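PDB 5I62: potential RNA-dependent RNA polymerase from Human picobirnavirus, which catalyses template-directed RNA synthesis from ribonucleoside triphosphates, serving both transcription and genome replication of a small double-stranded RNA virus. Local coordinates for residues 338-343 and 348-353. Sequence-based numbering, arbitrary orientation.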
ATOM      1  N   LEU A 338     -11.956   3.415 -14.290  1.00 13.98           N
ATOM      2  CA  LEU A 338     -13.211   3.000 -13.668  1.00 16.15           C
ATOM      3  C   LEU A 338     -14.047   4.208 -13.240  1.00 14.09           C
ATOM      4  O   LEU A 338     -15.272   4.230 -13.415  1.00 14.01           O
ATOM      5  CB  LEU A 338     -12.921   2.096 -12.463  1.00 16.55           C
ATOM      6  CG  LEU A 338     -12.430   0.666 -12.692  1.00 16.39           C
ATOM      7  CD1 LEU A 338     -12.077   0.022 -11.343  1.00 17.16           C
ATOM      8  CD2 LEU A 338     -13.494  -0.156 -13.422  1.00 17.32           C
ATOM      9  N   GLN A 339     -13.396   5.216 -12.655  1.00 16.12           N
ATOM     10  CA  GLN A 339     -14.115   6.402 -12.200  1.00 14.28           C
ATOM     11  C   GLN A 339     -14.708   7.153 -13.382  1.00 14.05           C
ATOM     12  O   GLN A 339     -15.871   7.569 -13.350  1.00 15.79           O
ATOM     13  CB  GLN A 339     -13.175   7.304 -11.383  1.00 13.52           C
ATOM     14  CG  GLN A 339     -12.648   6.640 -10.084  1.00 13.74           C
ATOM     15  CD  GLN A 339     -11.900   7.620  -9.190  1.00 14.80           C
ATOM     16  OE1 GLN A 339     -11.228   8.523  -9.671  1.00 16.12           O
ATOM     17  NE2 GLN A 339     -12.068   7.474  -7.878  1.00 16.55           N
ATOM     18  N   HIS A 340     -13.919   7.342 -14.443  1.00 13.25           N
ATOM     19  CA  HIS A 340     -14.446   7.999 -15.635  1.00 15.12           C
ATOM     20  C   HIS A 340     -15.616   7.221 -16.213  1.00 18.87           C
ATOM     21  O   HIS A 340     -16.628   7.809 -16.622  1.00 17.09           O
ATOM     22  CB  HIS A 340     -13.355   8.140 -16.695  1.00 16.70           C
ATOM     23  CG  HIS A 340     -12.434   9.291 -16.462  1.00 18.41           C
ATOM     24  ND1 HIS A 340     -12.868  10.600 -16.482  1.00 17.73           N
ATOM     25  CD2 HIS A 340     -11.110   9.334 -16.180  1.00 17.00           C
ATOM     26  CE1 HIS A 340     -11.844  11.402 -16.236  1.00 20.07           C
ATOM     27  NE2 HIS A 340     -10.766  10.657 -16.050  1.00 22.61           N
ATOM     28  N   GLU A 341     -15.491   5.890 -16.250  1.00 13.98           N
ATOM     29  CA  GLU A 341     -16.517   5.056 -16.868  1.00 14.89           C
ATOM     30  C   GLU A 341     -17.828   5.135 -16.102  1.00 16.66           C
ATOM     31  O   GLU A 341     -18.905   5.153 -16.708  1.00 19.58           O
ATOM     32  CB  GLU A 341     -16.045   3.607 -16.963  1.00 17.58           C
ATOM     33  CG  GLU A 341     -17.058   2.684 -17.622  1.00 18.43           C
ATOM     34  CD  GLU A 341     -16.655   1.224 -17.484  1.00 25.67           C
ATOM     35  OE1 GLU A 341     -16.521   0.740 -16.330  1.00 21.24           O
ATOM     36  OE2 GLU A 341     -16.444   0.571 -18.530  1.00 23.51           O
ATOM     37  N   ALA A 342     -17.763   5.193 -14.770  1.00 14.39           N
ATOM     38  CA  ALA A 342     -18.991   5.346 -13.993  1.00 17.82           C
ATOM     39  C   ALA A 342     -19.735   6.628 -14.385  1.00 19.52           C
ATOM     40  O   ALA A 342     -20.955   6.620 -14.587  1.00 19.33           O
ATOM     41  CB  ALA A 342     -18.673   5.335 -12.501  1.00 16.81           C
ATOM     42  N   ALA A 343     -19.011   7.743 -14.489  1.00 17.13           N
ATOM     43  CA  ALA A 343     -19.641   9.010 -14.854  1.00 18.45           C
ATOM     44  C   ALA A 343     -20.195   8.948 -16.270  1.00 21.51           C
ATOM     45  O   ALA A 343     -21.353   9.311 -16.525  1.00 22.30           O
ATOM     46  CB  ALA A 343     -18.638  10.159 -14.722  1.00 17.02           C
ATOM     47  N   THR A 348     -22.611  11.760 -17.900  1.00 20.61           N
ATOM     48  CA  THR A 348     -22.024  12.975 -17.361  1.00 20.83           C
ATOM     49  C   THR A 348     -20.507  12.800 -17.327  1.00 21.78           C
ATOM     50  O   THR A 348     -19.945  11.913 -17.982  1.00 21.43           O
ATOM     51  CB  THR A 348     -22.655  13.323 -15.996  1.00 22.11           C
ATOM     52  OG1 THR A 348     -22.179  14.602 -15.567  1.00 23.94           O
ATOM     53  CG2 THR A 348     -22.295  12.271 -14.931  1.00 22.40           C
ATOM     54  N   THR A 349     -19.838  13.659 -16.565  1.00 19.76           N
ATOM     55  CA  THR A 349     -18.387  13.784 -16.554  1.00 23.53           C
ATOM     56  C   THR A 349     -17.877  13.641 -15.126  1.00 19.39           C
ATOM     57  O   THR A 349     -18.465  14.188 -14.193  1.00 17.20           O
ATOM     58  CB  THR A 349     -17.957  15.137 -17.144  1.00 24.64           C
ATOM     59  OG1 THR A 349     -18.386  15.214 -18.507  1.00 32.84           O
ATOM     60  CG2 THR A 349     -16.456  15.317 -17.095  1.00 27.00           C
ATOM     61  N   LEU A 350     -16.785  12.891 -14.962  1.00 17.93           N
ATOM     62  CA  LEU A 350     -16.172  12.739 -13.651  1.00 13.58           C
ATOM     63  C   LEU A 350     -15.677  14.093 -13.162  1.00 14.67           C
ATOM     64  O   LEU A 350     -15.026  14.829 -13.903  1.00 16.84           O
ATOM     65  CB  LEU A 350     -14.998  11.744 -13.723  1.00 14.33           C
ATOM     66  CG  LEU A 350     -14.287  11.494 -12.387  1.00 12.80           C
ATOM     67  CD1 LEU A 350     -15.267  10.773 -11.421  1.00 12.68           C
ATOM     68  CD2 LEU A 350     -12.976  10.695 -12.592  1.00 12.15           C
ATOM     69  N   ASN A 351     -15.987  14.437 -11.919  1.00 16.62           N
ATOM     70  CA  ASN A 351     -15.344  15.601 -11.320  1.00 14.56           C
ATOM     71  C   ASN A 351     -13.858  15.286 -11.209  1.00 17.28           C
ATOM     72  O   ASN A 351     -13.494  14.328 -10.521  1.00 16.03           O
ATOM     73  CB  ASN A 351     -15.946  15.892  -9.956  1.00 16.09           C
ATOM     74  CG  ASN A 351     -15.407  17.168  -9.326  1.00 19.37           C
ATOM     75  OD1 ASN A 351     -14.194  17.425  -9.325  1.00 17.46           O
ATOM     76  ND2 ASN A 351     -16.316  17.980  -8.788  1.00 14.76           N
ATOM     77  N   PRO A 352     -12.974  16.036 -11.873  1.00 18.61           N
ATOM     78  CA  PRO A 352     -11.553  15.645 -11.925  1.00 19.33           C
ATOM     79  C   PRO A 352     -10.838  15.759 -10.590  1.00 19.37           C
ATOM     80  O   PRO A 352      -9.721  15.237 -10.457  1.00 17.62           O
ATOM     81  CB  PRO A 352     -10.958  16.609 -12.961  1.00 21.43           C
ATOM     82  CG  PRO A 352     -11.851  17.843 -12.860  1.00 18.85           C
ATOM     83  CD  PRO A 352     -13.240  17.287 -12.613  1.00 18.76           C
ATOM     84  N   ASN A 353     -11.447  16.408  -9.597  1.00 15.74           N
ATOM     85  CA  ASN A 353     -10.879  16.419  -8.256  1.00 17.47           C
ATOM     86  C   ASN A 353     -11.175  15.143  -7.470  1.00 18.63           C
ATOM     87  O   ASN A 353     -10.723  15.027  -6.323  1.00 16.03           O
ATOM     88  CB  ASN A 353     -11.373  17.647  -7.501  1.00 15.89           C
ATOM     89  CG  ASN A 353     -11.017  18.938  -8.220  1.00 18.44           C
ATOM     90  OD1 ASN A 353      -9.836  19.255  -8.374  1.00 18.83           O
ATOM     91  ND2 ASN A 353     -12.024  19.673  -8.668  1.00 16.68           N
TER
HETATM   92  O   HOH W   1     -15.349  11.536 -17.028  1.00 24.31           O
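L350 lays its side chain against the last turns of helix 327-345, touching Q339, H340 and A343 as the chain doubles back toward strand 355-357. With CG anti to the backbone N (chi1 -179°), the leucine extends toward the helix and its two methyls divide the work. CD2 sits almost centrally over one face of the H340 imidazole, 3.9 Å from the ring centroid and 11° off the normal, a CH-pi contact. The same methyl reaches Q339 CB at 3.6 Å, while CD1 lies near Q339 O and CB. L350 CB comes up to H340 ND1 at 3.7 Å, the two side chains running roughly at right angles.

A water bridges H340 ND1 and L350 N. It lies in the ring plane at the edge of H340, 2.7 Å from ND1, and accepts from L350 N at 2.9 Å. Since NE2 is hydrogen-bonded to E117, both imidazole nitrogens have partners, which should hold the ring's rotation with one face turned to the leucine methyl. The amide of Q339 leads on along its extended chain to Q355 O and R336, so mainly its aliphatic part meets L350.

Nearer the helix end, A343 CB packs on the backbone of the returning loop, 3.3 Å from L350 N. A343 O accepts from T348 N at 3.1 Å, the donor standing 43° above the carbonyl plane, and the methyl CG2 of T348 lies alongside this oxygen. Farther on, N351 OD1 accepts a hydrogen bond from the backbone N of N353, an Asx turn.

The chemistry thus divides: one direct backbone bond and one water bridge tie the reversal of the chain, while apolar contacts with Q339, A343 and the face of a histidine held at both nitrogens pack L350 against the helix within the polymerase's catalytic region.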